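Local coordinates for protein pyrethroid hydrolase (Sphingobium faniae, PDB 5Y5R) that hydrolyses the ester bond of pyrethroid insecticides such as permethrin and cypermethrin, splitting them into an alcohol and a cyclopropanecarboxylic acid, at residues C18-V23 and A167-Q172; I99-V104 and A231-M236; D5-H10 and R59-I64. All blocks are in the same frame, centred on the assembly; numbering follows the deposited sequence.

Interaction 1: residues C18-V23 and A167-Q172; sequences CYDAVV and AEHFIQ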
ATOM      1  N   CYS A  18      -1.049 -11.475   2.303  1.00 20.98           N
ATOM      2  CA  CYS A  18      -1.369 -11.335   0.887  1.00 16.74           C
ATOM      3  C   CYS A  18      -0.134 -11.303   0.010  1.00 16.89           C
ATOM      4  O   CYS A  18      -0.245 -11.589  -1.181  1.00 16.66           O
ATOM      5  CB  CYS A  18      -2.201 -10.071   0.600  1.00 18.38           C
ATOM      6  SG  CYS A  18      -1.355  -8.463   0.722  1.00 23.55           S
ATOM      7  N   TYR A  19       1.020 -11.004   0.577  1.00 20.40           N
ATOM      8  CA  TYR A  19       2.312 -10.954  -0.110  1.00 20.00           C
ATOM      9  C   TYR A  19       3.042 -12.298  -0.152  1.00 23.47           C
ATOM     10  O   TYR A  19       4.209 -12.341  -0.578  1.00 22.77           O
ATOM     11  CB  TYR A  19       3.197  -9.906   0.576  1.00 17.79           C
ATOM     12  CG  TYR A  19       2.772  -8.465   0.289  1.00 18.39           C
ATOM     13  CD1 TYR A  19       3.048  -7.863  -0.956  1.00 17.34           C
ATOM     14  CD2 TYR A  19       2.116  -7.710   1.237  1.00 15.54           C
ATOM     15  CE1 TYR A  19       2.643  -6.521  -1.236  1.00 14.11           C
ATOM     16  CE2 TYR A  19       1.741  -6.401   0.978  1.00 17.90           C
ATOM     17  CZ  TYR A  19       1.995  -5.814  -0.249  1.00 20.65           C
ATOM     18  OH  TYR A  19       1.577  -4.510  -0.468  1.00 13.28           O
ATOM     19  N   ASP A  20       2.370 -13.395   0.234  1.00 22.74           N
ATOM     20  CA  ASP A  20       3.029 -14.689   0.376  1.00 20.88           C
ATOM     21  C   ASP A  20       3.711 -15.153  -0.909  1.00 27.12           C
ATOM     22  O   ASP A  20       4.704 -15.884  -0.849  1.00 27.14           O
ATOM     23  CB  ASP A  20       2.020 -15.744   0.829  1.00 25.37           C
ATOM     24  CG  ASP A  20       1.797 -15.725   2.309  1.00 25.96           C
ATOM     25  OD1 ASP A  20       2.497 -14.962   3.025  1.00 25.31           O
ATOM     26  OD2 ASP A  20       0.925 -16.496   2.769  1.00 31.01           O
ATOM     27  N   ALA A  21       3.242 -14.720  -2.078  1.00 25.72           N
ATOM     28  CA  ALA A  21       3.921 -15.186  -3.282  1.00 24.80           C
ATOM     29  C   ALA A  21       5.191 -14.395  -3.577  1.00 25.31           C
ATOM     30  O   ALA A  21       6.084 -14.898  -4.263  1.00 31.54           O
ATOM     31  CB  ALA A  21       2.974 -15.098  -4.478  1.00 27.11           C
ATOM     32  N   VAL A  22       5.327 -13.215  -2.996  1.00 23.12           N
ATOM     33  CA  VAL A  22       6.440 -12.333  -3.273  1.00 23.20           C
ATOM     34  C   VAL A  22       7.584 -12.497  -2.276  1.00 23.06           C
ATOM     35  O   VAL A  22       8.752 -12.343  -2.643  1.00 22.11           O
ATOM     36  CB  VAL A  22       5.883 -10.891  -3.296  1.00 19.79           C
ATOM     37  CG1 VAL A  22       6.944  -9.905  -3.637  1.00 20.97           C
ATOM     38  CG2 VAL A  22       4.801 -10.803  -4.354  1.00 18.47           C
ATOM     39  N   VAL A  23       7.285 -12.819  -1.021  1.00 22.55           N
ATOM     40  CA  VAL A  23       8.304 -12.798   0.023  1.00 23.57           C
ATOM     41  C   VAL A  23       9.504 -13.701  -0.286  1.00 26.93           C
ATOM     42  O   VAL A  23      10.646 -13.207  -0.313  1.00 22.97           O
ATOM     43  CB  VAL A  23       7.670 -13.145   1.374  1.00 28.53           C
ATOM     44  CG1 VAL A  23       8.750 -13.465   2.383  1.00 20.10           C
ATOM     45  CG2 VAL A  23       6.800 -11.967   1.832  1.00 21.52           C
ATOM     46  N   ALA A 167      -8.633 -17.063   3.625  1.00 24.64           N
ATOM     47  CA  ALA A 167      -9.105 -16.148   4.662  1.00 21.68           C
ATOM     48  C   ALA A 167      -7.977 -15.419   5.360  1.00 23.17           C
ATOM     49  O   ALA A 167      -8.188 -14.312   5.860  1.00 21.78           O
ATOM     50  CB  ALA A 167      -9.943 -16.891   5.696  1.00 20.98           C
ATOM     51  N   GLU A 168      -6.789 -16.040   5.458  1.00 18.40           N
ATOM     52  CA  GLU A 168      -5.652 -15.406   6.118  1.00 22.17           C
ATOM     53  C   GLU A 168      -5.252 -14.071   5.480  1.00 16.91           C
ATOM     54  O   GLU A 168      -4.498 -13.307   6.086  1.00 18.90           O
ATOM     55  CB  GLU A 168      -4.421 -16.347   6.110  1.00 23.83           C
ATOM     56  CG  GLU A 168      -4.552 -17.564   7.001  1.00 27.66           C
ATOM     57  CD  GLU A 168      -5.593 -18.541   6.520  1.00 33.51           C
ATOM     58  OE1 GLU A 168      -6.370 -19.030   7.370  1.00 47.83           O
ATOM     59  OE2 GLU A 168      -5.699 -18.743   5.288  1.00 33.06           O
ATOM     60  N   HIS A 169      -5.733 -13.771   4.284  1.00 17.03           N
ATOM     61  CA  HIS A 169      -5.294 -12.542   3.614  1.00 19.50           C
ATOM     62  C   HIS A 169      -6.085 -11.299   4.012  1.00 18.82           C
ATOM     63  O   HIS A 169      -5.644 -10.179   3.689  1.00 16.63           O
ATOM     64  CB  HIS A 169      -5.363 -12.717   2.105  1.00 17.78           C
ATOM     65  CG  HIS A 169      -4.326 -13.654   1.561  1.00 20.52           C
ATOM     66  ND1 HIS A 169      -3.964 -13.655   0.229  1.00 18.30           N
ATOM     67  CD2 HIS A 169      -3.574 -14.608   2.160  1.00 18.44           C
ATOM     68  CE1 HIS A 169      -3.021 -14.566   0.033  1.00 22.64           C
ATOM     69  NE2 HIS A 169      -2.769 -15.158   1.187  1.00 23.08           N
ATOM     70  N   PHE A 170      -7.238 -11.479   4.673  1.00 18.99           N
ATOM     71  CA  PHE A 170      -8.246 -10.429   4.828  1.00 21.46           C
ATOM     72  C   PHE A 170      -8.671 -10.228   6.278  1.00 23.05           C
ATOM     73  O   PHE A 170      -8.574 -11.135   7.106  1.00 21.47           O
ATOM     74  CB  PHE A 170      -9.480 -10.765   3.997  1.00 16.45           C
ATOM     75  CG  PHE A 170      -9.164 -11.102   2.568  1.00 18.51           C
ATOM     76  CD1 PHE A 170      -8.409 -10.218   1.792  1.00 20.79           C
ATOM     77  CD2 PHE A 170      -9.623 -12.269   1.995  1.00 20.12           C
ATOM     78  CE1 PHE A 170      -8.106 -10.505   0.479  1.00 17.20           C
ATOM     79  CE2 PHE A 170      -9.338 -12.568   0.665  1.00 23.19           C
ATOM     80  CZ  PHE A 170      -8.577 -11.672  -0.097  1.00 21.60           C
ATOM     81  N   ILE A 171      -9.180  -9.024   6.564  1.00 22.85           N
ATOM     82  CA  ILE A 171      -9.914  -8.742   7.797  1.00 21.54           C
ATOM     83  C   ILE A 171     -11.336  -8.313   7.426  1.00 23.43           C
ATOM     84  O   ILE A 171     -11.676  -8.134   6.257  1.00 21.79           O
ATOM     85  CB  ILE A 171      -9.224  -7.678   8.690  1.00 17.66           C
ATOM     86  CG1 ILE A 171      -8.934  -6.415   7.898  1.00 18.98           C
ATOM     87  CG2 ILE A 171      -7.949  -8.182   9.333  1.00 20.37           C
ATOM     88  CD1 ILE A 171      -8.561  -5.242   8.775  1.00 20.17           C
ATOM     89  N   GLN A 172     -12.178  -8.174   8.452  1.00 26.38           N
ATOM     90  CA  GLN A 172     -13.593  -7.874   8.251  1.00 21.87           C
ATOM     91  C   GLN A 172     -13.899  -6.385   8.247  1.00 20.57           C
ATOM     92  O   GLN A 172     -14.840  -5.973   7.556  1.00 21.13           O
ATOM     93  CB  GLN A 172     -14.444  -8.535   9.352  1.00 18.23           C
ATOM     94  CG  GLN A 172     -14.570 -10.044   9.206  1.00 24.55           C
ATOM     95  CD  GLN A 172     -15.095 -10.474   7.838  1.00 28.62           C
ATOM     96  OE1 GLN A 172     -16.304 -10.387   7.573  1.00 28.58           O
ATOM     97  NE2 GLN A 172     -14.201 -10.916   6.962  1.00 25.98           N
TER
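Cys18 meets His169 through its backbone rather than its sulfur. The CH-pi contact comes first: Cys18 CA sits over one face of the imidazole, 3.7 Å from the ring centroid and 17° off the ring normal. It leans toward ND1, and Cys18 CB to His169 ND1 is 4.0 Å. The ring reaches this place because His169 CG stands anti to its own carbonyl carbon (chi1 -70°), which swings the imidazole nearer to 18-23.

Both segments are loops with short 3-10 turns. The first follows the opening strand of the alpha/beta hydrolase core. The second precedes the short strand 174-175 and carries Phe170, which touches the bound pyrethroid. The contact thus joins a loop off the core sheet to one lining the pocket.

The polar part is looser. Asp20 OD2 lies 4.2 Å from His169 NE2, oblique to the ring and not bonded to it; the carboxylate might still favour a charged imidazole. The hydrogen bond of ND1 is with Tyr234 OH, outside both segments. With an alanine here, Cys18 CA would probably lose its covering ring and the Tyr234 hydroxyl its ND1 partner.

Next along the chain, the Phe170 ring has His169 CB 3.8 Å above its plane.

Interaction 2: residues I99-V104 and A231-M236; sequences IYLTAV and APYYSM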
ATOM      1  N   ILE A  99       8.277   2.647  -2.395  1.00 18.03           N
ATOM      2  CA  ILE A  99       7.635   2.018  -3.534  1.00 13.10           C
ATOM      3  C   ILE A  99       6.127   2.110  -3.361  1.00 18.82           C
ATOM      4  O   ILE A  99       5.582   1.551  -2.402  1.00 20.24           O
ATOM      5  CB  ILE A  99       8.057   0.553  -3.666  1.00 18.90           C
ATOM      6  CG1 ILE A  99       9.578   0.423  -3.801  1.00 16.67           C
ATOM      7  CG2 ILE A  99       7.374  -0.076  -4.865  1.00 18.30           C
ATOM      8  CD1 ILE A  99       9.993  -0.997  -3.928  1.00 19.35           C
ATOM      9  N   TYR A 100       5.449   2.741  -4.316  1.00 20.15           N
ATOM     10  CA  TYR A 100       3.992   2.884  -4.307  1.00 19.02           C
ATOM     11  C   TYR A 100       3.402   1.953  -5.365  1.00 15.52           C
ATOM     12  O   TYR A 100       3.460   2.250  -6.565  1.00 21.78           O
ATOM     13  CB  TYR A 100       3.579   4.341  -4.547  1.00 17.51           C
ATOM     14  CG  TYR A 100       4.024   5.300  -3.479  1.00 16.14           C
ATOM     15  CD1 TYR A 100       5.316   5.817  -3.471  1.00 21.39           C
ATOM     16  CD2 TYR A 100       3.171   5.679  -2.472  1.00 18.51           C
ATOM     17  CE1 TYR A 100       5.738   6.703  -2.517  1.00 15.52           C
ATOM     18  CE2 TYR A 100       3.583   6.551  -1.500  1.00 20.19           C
ATOM     19  CZ  TYR A 100       4.877   7.055  -1.514  1.00 23.57           C
ATOM     20  OH  TYR A 100       5.281   7.957  -0.552  1.00 19.69           O
ATOM     21  N   LEU A 101       2.799   0.853  -4.926  1.00 16.10           N
ATOM     22  CA  LEU A 101       2.264  -0.183  -5.807  1.00 16.88           C
ATOM     23  C   LEU A 101       0.763   0.029  -5.973  1.00 18.90           C
ATOM     24  O   LEU A 101      -0.036  -0.416  -5.136  1.00 21.13           O
ATOM     25  CB  LEU A 101       2.589  -1.580  -5.261  1.00 14.54           C
ATOM     26  CG  LEU A 101       1.974  -2.773  -5.998  1.00 17.49           C
ATOM     27  CD1 LEU A 101       2.310  -2.805  -7.505  1.00 14.68           C
ATOM     28  CD2 LEU A 101       2.382  -4.073  -5.327  1.00 20.11           C
ATOM     29  N   THR A 102       0.391   0.617  -7.121  1.00 22.65           N
ATOM     30  CA  THR A 102      -0.935   1.154  -7.436  1.00 16.86           C
ATOM     31  C   THR A 102      -1.521   1.648  -6.123  1.00 18.31           C
ATOM     32  O   THR A 102      -2.567   1.181  -5.647  1.00 21.09           O
ATOM     33  CB  THR A 102      -1.779   0.129  -8.228  1.00 21.71           C
ATOM     34  OG1 THR A 102      -3.009   0.725  -8.665  1.00 21.43           O
ATOM     35  CG2 THR A 102      -2.058  -1.190  -7.447  1.00 20.39           C
ATOM     36  N   ALA A 103      -0.784   2.563  -5.501  1.00 15.51           N
ATOM     37  CA  ALA A 103      -0.959   2.956  -4.112  1.00 18.36           C
ATOM     38  C   ALA A 103      -1.329   4.428  -4.026  1.00 18.65           C
ATOM     39  O   ALA A 103      -1.139   5.185  -4.969  1.00 14.90           O
ATOM     40  CB  ALA A 103       0.321   2.706  -3.286  1.00 17.21           C
ATOM     41  N   VAL A 104      -1.849   4.826  -2.866  1.00 24.88           N
ATOM     42  CA  VAL A 104      -2.212   6.221  -2.637  1.00 20.35           C
ATOM     43  C   VAL A 104      -0.911   6.997  -2.442  1.00 16.12           C
ATOM     44  O   VAL A 104      -0.193   6.802  -1.458  1.00 17.60           O
ATOM     45  CB  VAL A 104      -3.157   6.368  -1.430  1.00 17.46           C
ATOM     46  CG1 VAL A 104      -3.520   7.821  -1.214  1.00 21.06           C
ATOM     47  CG2 VAL A 104      -4.406   5.561  -1.638  1.00 27.43           C
ATOM     48  N   ALA A 231      -4.258  -6.361  -8.017  1.00 17.72           N
ATOM     49  CA  ALA A 231      -3.380  -7.099  -7.103  1.00 18.72           C
ATOM     50  C   ALA A 231      -2.250  -7.794  -7.858  1.00 19.14           C
ATOM     51  O   ALA A 231      -2.276  -9.017  -8.057  1.00 20.78           O
ATOM     52  CB  ALA A 231      -4.196  -8.098  -6.280  1.00 16.54           C
ATOM     53  N   PRO A 232      -1.233  -7.048  -8.293  1.00 21.09           N
ATOM     54  CA  PRO A 232      -0.137  -7.699  -9.029  1.00 17.60           C
ATOM     55  C   PRO A 232       0.597  -8.748  -8.189  1.00 15.69           C
ATOM     56  O   PRO A 232       1.200  -9.671  -8.752  1.00 23.59           O
ATOM     57  CB  PRO A 232       0.783  -6.522  -9.404  1.00 15.98           C
ATOM     58  CG  PRO A 232      -0.005  -5.282  -9.154  1.00 20.15           C
ATOM     59  CD  PRO A 232      -0.965  -5.619  -8.054  1.00 18.54           C
ATOM     60  N   TYR A 233       0.590  -8.626  -6.857  1.00 19.90           N
ATOM     61  CA  TYR A 233       1.243  -9.643  -6.013  1.00 21.13           C
ATOM     62  C   TYR A 233       0.577 -11.018  -6.116  1.00 17.55           C
ATOM     63  O   TYR A 233       1.177 -12.022  -5.694  1.00 15.71           O
ATOM     64  CB  TYR A 233       1.287  -9.207  -4.536  1.00 14.59           C
ATOM     65  CG  TYR A 233      -0.034  -8.716  -3.976  1.00 18.61           C
ATOM     66  CD1 TYR A 233      -0.406  -7.376  -4.094  1.00 13.04           C
ATOM     67  CD2 TYR A 233      -0.902  -9.585  -3.332  1.00 13.61           C
ATOM     68  CE1 TYR A 233      -1.592  -6.936  -3.610  1.00 16.42           C
ATOM     69  CE2 TYR A 233      -2.090  -9.149  -2.833  1.00 15.13           C
ATOM     70  CZ  TYR A 233      -2.428  -7.830  -2.959  1.00 19.73           C
ATOM     71  OH  TYR A 233      -3.612  -7.406  -2.478  1.00 17.80           O
ATOM     72  N   TYR A 234      -0.644 -11.089  -6.641  1.00 22.59           N
ATOM     73  CA  TYR A 234      -1.256 -12.370  -6.976  1.00 22.07           C
ATOM     74  C   TYR A 234      -0.957 -12.821  -8.401  1.00 19.66           C
ATOM     75  O   TYR A 234      -0.774 -14.013  -8.639  1.00 21.01           O
ATOM     76  CB  TYR A 234      -2.768 -12.319  -6.783  1.00 21.69           C
ATOM     77  CG  TYR A 234      -3.273 -12.270  -5.358  1.00 22.11           C
ATOM     78  CD1 TYR A 234      -2.528 -12.763  -4.285  1.00 17.73           C
ATOM     79  CD2 TYR A 234      -4.533 -11.715  -5.094  1.00 19.12           C
ATOM     80  CE1 TYR A 234      -3.037 -12.693  -2.953  1.00 17.19           C
ATOM     81  CE2 TYR A 234      -5.045 -11.651  -3.820  1.00 19.02           C
ATOM     82  CZ  TYR A 234      -4.332 -12.121  -2.756  1.00 19.31           C
ATOM     83  OH  TYR A 234      -4.918 -11.988  -1.522  1.00 20.75           O
ATOM     84  N   SER A 235      -0.978 -11.925  -9.387  1.00 22.18           N
ATOM     85  CA  SER A 235      -0.923 -12.408 -10.765  1.00 19.47           C
ATOM     86  C   SER A 235       0.476 -12.448 -11.357  1.00 19.10           C
ATOM     87  O   SER A 235       0.703 -13.268 -12.246  1.00 21.19           O
ATOM     88  CB  SER A 235      -1.829 -11.586 -11.684  1.00 21.26           C
ATOM     89  OG  SER A 235      -1.520 -10.235 -11.568  1.00 17.48           O
HETATM   90  N   MSE A 236       1.412 -11.603 -10.917  1.00 17.22           N
HETATM   91  CA  MSE A 236       2.792 -11.713 -11.432  1.00 20.42           C
HETATM   92  C   MSE A 236       3.848 -11.433 -10.368  1.00 15.19           C
HETATM   93  O   MSE A 236       4.627 -10.481 -10.476  1.00 18.92           O
HETATM   94  CB  MSE A 236       2.975 -10.760 -12.617  1.00 17.01           C
HETATM   95  CG  MSE A 236       2.289  -9.430 -12.373  1.00 18.51           C
HETATM   96 SE   MSE A 236       2.220  -8.305 -14.001  0.65 26.76          SE
HETATM   97  CE  MSE A 236       0.785  -9.079 -14.979  1.00 19.20           C
TER
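Leu101 reaches across to Pro232 and Tyr233 from the last residue of strand 95-101. Its CB points toward the helix 232-235. No atom of the other segment lies within 4.2 Å of CB or CG, so they only carry the branch forward. With CG anti to the backbone N (chi1 174°), the side chain is directed at helix 232-235, where its two methyls diverge. CD1 goes to the proline and meets Pro232 CG at 3.8 Å. The two side chains pass each other in opposite directions, and the methyl meets the ring at its CG corner. CD2 goes to the tyrosine. It stands near the ring plane, at the edge, with Leu101 CD2 to Tyr233 CD1 at 4.5 Å, a looser contact.

No hydrogen bond links the segments. All three touching residues are buried, and what holds them is apolar. Behind the Tyr233 edge, one face of the ring is covered by Ala231 CB, 3.7 Å above the plane and offset toward the rim. Leu240 of helix 237-249 touches both Leu101 and Tyr233, while Leu75 and Ile197 flank Leu101 from the neighbouring strands.

The helix starts right after Ala231, which is its N-cap residue. Thr102 OG1, just beyond the strand, is hydrogen-bonded to Asp202 OD2. Asp202 and His230 are the probable charge-relay residues, and the Pro232 side chain is about 6 Å from that of Asp202. The arrangement belongs to the alpha/beta hydrolase fold: the carboxyl end of a central parallel strand packs against the short helix that begins two residues after His230, the probable charge-relay histidine.

Interaction 3: residues D5-H10 and R59-I64; sequences DIILIH and RPVADI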
ATOM      1  N   ASP A   5      16.725  -4.742   4.420  1.00 30.60           N
ATOM      2  CA  ASP A   5      15.369  -5.161   4.702  1.00 26.17           C
ATOM      3  C   ASP A   5      14.432  -4.534   3.688  1.00 26.73           C
ATOM      4  O   ASP A   5      14.625  -3.383   3.286  1.00 26.14           O
ATOM      5  CB  ASP A   5      14.974  -4.730   6.089  1.00 29.88           C
ATOM      6  CG  ASP A   5      15.791  -5.419   7.164  1.00 32.21           C
ATOM      7  OD1 ASP A   5      17.018  -5.134   7.258  1.00 28.64           O
ATOM      8  OD2 ASP A   5      15.197  -6.221   7.918  1.00 34.01           O
ATOM      9  N   ILE A   6      13.417  -5.292   3.287  1.00 19.59           N
ATOM     10  CA  ILE A   6      12.310  -4.788   2.483  1.00 25.28           C
ATOM     11  C   ILE A   6      11.041  -5.056   3.274  1.00 26.68           C
ATOM     12  O   ILE A   6      10.821  -6.188   3.728  1.00 22.59           O
ATOM     13  CB  ILE A   6      12.241  -5.456   1.093  1.00 26.60           C
ATOM     14  CG1 ILE A   6      13.471  -5.126   0.260  1.00 22.98           C
ATOM     15  CG2 ILE A   6      11.008  -5.023   0.313  1.00 23.73           C
ATOM     16  CD1 ILE A   6      13.470  -5.820  -1.092  1.00 20.43           C
ATOM     17  N   ILE A   7      10.205  -4.027   3.428  1.00 22.64           N
ATOM     18  CA  ILE A   7       8.979  -4.130   4.217  1.00 20.19           C
ATOM     19  C   ILE A   7       7.804  -3.890   3.269  1.00 19.66           C
ATOM     20  O   ILE A   7       7.737  -2.836   2.624  1.00 18.26           O
ATOM     21  CB  ILE A   7       8.976  -3.138   5.392  1.00 22.79           C
ATOM     22  CG1 ILE A   7      10.201  -3.350   6.298  1.00 21.57           C
ATOM     23  CG2 ILE A   7       7.623  -3.195   6.174  1.00 21.53           C
ATOM     24  CD1 ILE A   7      10.407  -2.289   7.344  1.00 23.97           C
ATOM     25  N   LEU A   8       6.955  -4.912   3.099  1.00 18.31           N
ATOM     26  CA  LEU A   8       5.772  -4.859   2.234  1.00 14.10           C
ATOM     27  C   LEU A   8       4.550  -4.625   3.107  1.00 19.68           C
ATOM     28  O   LEU A   8       4.247  -5.455   3.986  1.00 14.88           O
ATOM     29  CB  LEU A   8       5.561  -6.153   1.444  1.00 16.66           C
ATOM     30  CG  LEU A   8       6.811  -6.819   0.850  1.00 19.07           C
ATOM     31  CD1 LEU A   8       6.488  -8.123   0.182  1.00 13.27           C
ATOM     32  CD2 LEU A   8       7.514  -5.812  -0.078  1.00 23.62           C
ATOM     33  N   ILE A   9       3.833  -3.534   2.846  1.00 18.30           N
ATOM     34  CA  ILE A   9       2.703  -3.123   3.673  1.00 17.77           C
ATOM     35  C   ILE A   9       1.405  -3.240   2.880  1.00 18.18           C
ATOM     36  O   ILE A   9       1.258  -2.625   1.819  1.00 18.97           O
ATOM     37  CB  ILE A   9       2.919  -1.709   4.221  1.00 17.14           C
ATOM     38  CG1 ILE A   9       4.133  -1.717   5.154  1.00 20.04           C
ATOM     39  CG2 ILE A   9       1.644  -1.232   4.914  1.00 18.33           C
ATOM     40  CD1 ILE A   9       4.708  -0.370   5.497  1.00 18.34           C
ATOM     41  N   HIS A  10       0.452  -4.003   3.417  1.00 18.06           N
ATOM     42  CA  HIS A  10      -0.837  -4.274   2.802  1.00 17.34           C
ATOM     43  C   HIS A  10      -1.720  -3.024   2.819  1.00 12.03           C
ATOM     44  O   HIS A  10      -1.446  -2.051   3.534  1.00 13.98           O
ATOM     45  CB  HIS A  10      -1.566  -5.394   3.557  1.00 19.16           C
ATOM     46  CG  HIS A  10      -1.914  -5.032   4.974  1.00 18.99           C
ATOM     47  ND1 HIS A  10      -2.915  -4.128   5.286  1.00 16.99           N
ATOM     48  CD2 HIS A  10      -1.399  -5.448   6.162  1.00 20.46           C
ATOM     49  CE1 HIS A  10      -3.001  -4.011   6.604  1.00 20.60           C
ATOM     50  NE2 HIS A  10      -2.087  -4.791   7.159  1.00 21.64           N
ATOM     51  N   ARG A  59       2.803   1.356  13.757  1.00 26.05           N
ATOM     52  CA  ARG A  59       3.829   1.025  14.742  1.00 28.46           C
ATOM     53  C   ARG A  59       4.453  -0.354  14.533  1.00 29.71           C
ATOM     54  O   ARG A  59       5.655  -0.514  14.792  1.00 27.20           O
ATOM     55  CB  ARG A  59       3.234   1.152  16.159  1.00 32.85           C
ATOM     56  CG  ARG A  59       4.244   1.047  17.304  1.00 30.21           C
ATOM     57  CD  ARG A  59       3.753   1.815  18.525  1.00 39.43           C
ATOM     58  NE  ARG A  59       2.578   1.256  19.194  1.00 42.63           N
ATOM     59  CZ  ARG A  59       1.749   1.982  19.945  1.00 45.85           C
ATOM     60  NH1 ARG A  59       1.954   3.299  20.088  1.00 38.58           N
ATOM     61  NH2 ARG A  59       0.704   1.406  20.535  1.00 39.43           N
ATOM     62  N   PRO A  60       3.733  -1.350  14.006  1.00 26.69           N
ATOM     63  CA  PRO A  60       4.424  -2.598  13.654  1.00 26.77           C
ATOM     64  C   PRO A  60       5.562  -2.427  12.659  1.00 27.11           C
ATOM     65  O   PRO A  60       6.495  -3.228  12.685  1.00 29.52           O
ATOM     66  CB  PRO A  60       3.299  -3.475  13.093  1.00 27.81           C
ATOM     67  CG  PRO A  60       2.083  -2.996  13.778  1.00 23.82           C
ATOM     68  CD  PRO A  60       2.267  -1.532  14.015  1.00 27.29           C
ATOM     69  N   VAL A  61       5.504  -1.447  11.759  1.00 25.40           N
ATOM     70  CA  VAL A  61       6.625  -1.220  10.850  1.00 27.93           C
ATOM     71  C   VAL A  61       7.735  -0.451  11.537  1.00 28.04           C
ATOM     72  O   VAL A  61       8.913  -0.801  11.406  1.00 32.83           O
ATOM     73  CB  VAL A  61       6.148  -0.482   9.595  1.00 17.13           C
ATOM     74  CG1 VAL A  61       7.346  -0.061   8.735  1.00 24.46           C
ATOM     75  CG2 VAL A  61       5.158  -1.354   8.844  1.00 22.57           C
ATOM     76  N   ALA A  62       7.375   0.563  12.330  1.00 27.05           N
ATOM     77  CA  ALA A  62       8.389   1.317  13.049  1.00 27.82           C
ATOM     78  C   ALA A  62       9.206   0.376  13.921  1.00 33.31           C
ATOM     79  O   ALA A  62      10.425   0.540  14.051  1.00 32.56           O
ATOM     80  CB  ALA A  62       7.745   2.419  13.893  1.00 27.42           C
ATOM     81  N   ASP A  63       8.538  -0.633  14.503  1.00 29.91           N
ATOM     82  CA  ASP A  63       9.232  -1.679  15.248  1.00 35.77           C
ATOM     83  C   ASP A  63      10.253  -2.411  14.377  1.00 35.47           C
ATOM     84  O   ASP A  63      11.382  -2.651  14.812  1.00 38.57           O
ATOM     85  CB  ASP A  63       8.238  -2.692  15.814  1.00 32.97           C
ATOM     86  CG  ASP A  63       7.214  -2.080  16.774  1.00 37.71           C
ATOM     87  OD1 ASP A  63       7.469  -0.999  17.359  1.00 41.25           O
ATOM     88  OD2 ASP A  63       6.157  -2.722  16.971  1.00 34.64           O
ATOM     89  N   ILE A  64       9.864  -2.802  13.156  1.00 36.45           N
ATOM     90  CA  ILE A  64      10.779  -3.556  12.301  1.00 36.12           C
ATOM     91  C   ILE A  64      11.962  -2.680  11.918  1.00 34.61           C
ATOM     92  O   ILE A  64      13.124  -3.079  12.055  1.00 34.71           O
ATOM     93  CB  ILE A  64      10.066  -4.075  11.037  1.00 35.88           C
ATOM     94  CG1 ILE A  64       9.079  -5.200  11.353  1.00 27.11           C
ATOM     95  CG2 ILE A  64      11.124  -4.631  10.018  1.00 29.52           C
ATOM     96  CD1 ILE A  64       8.274  -5.618  10.151  1.00 26.28           C
TER
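Strand 5-9 and helix 59-64 run antiparallel, with 175° between their directions and their axes 10.3 Å apart at closest approach, and the backbones come nearest at Ile7 and Val61. Ile7, Ile9, Val61 and Ile64 fill the space between them.

Ile7 touches two helix residues. Its CG1 is anti to the carbonyl carbon (chi1 -57°) and the chain then runs on extended, which carries CD1 out between them. Ile7 CD1 meets Ile64 CG2 at 3.6 Å, the two side chains sliding past each other in opposite directions. The same methyl touches Val61 CG1 at 4.0 Å. The shorter branch, Ile7 CG2, lies 4.1 Å from both Val61 CG1 and Val61 CG2, so the valine is approached by both branches of the isoleucine, which cross it at a slant.

Ile9 meets Val61 differently. The two reach toward each other tip to tip, with Ile9 CD1 and Val61 CG2 3.5 Å apart. Val61 therefore divides its methyls: CG1 serves mainly Ile7, and CG2 lies closer to Ile9. The contact is wholly apolar.

Within the fold, strand 3-9 lies between strands 32-34 and 71-77 of the parallel sheet, and helix 59-67 covers one face of it. Leu87 of helix 80-90 touches both Ile9 and Val61, so the second helix borders this one on the same face. Toward the sheet edge, His34 of strand 32-34 lies against Ile7 and Ile64.

In the fold
Going from the N terminus, interaction 3 is the first to close: the chain leaves strand 3-9, makes strand 32-34 and returns with helix 59-67. Interaction 1 begins inside that loop, at 18-23, and closes only at 167-172, so the two cross. Interaction 2 begins at 99-104, inside the loop of interaction 1, and closes beyond it at 231-236; these two cross as well. Interactions 3 and 2 follow in series and reach the same parallel sheet. Interaction 1 touches both, while they do not touch each other: Tyr19 OH bonds with Ile9 O, and Cys18 packs on Tyr233. Together they tie the core sheet to a covering helix, the pocket wall and the probable active-site region.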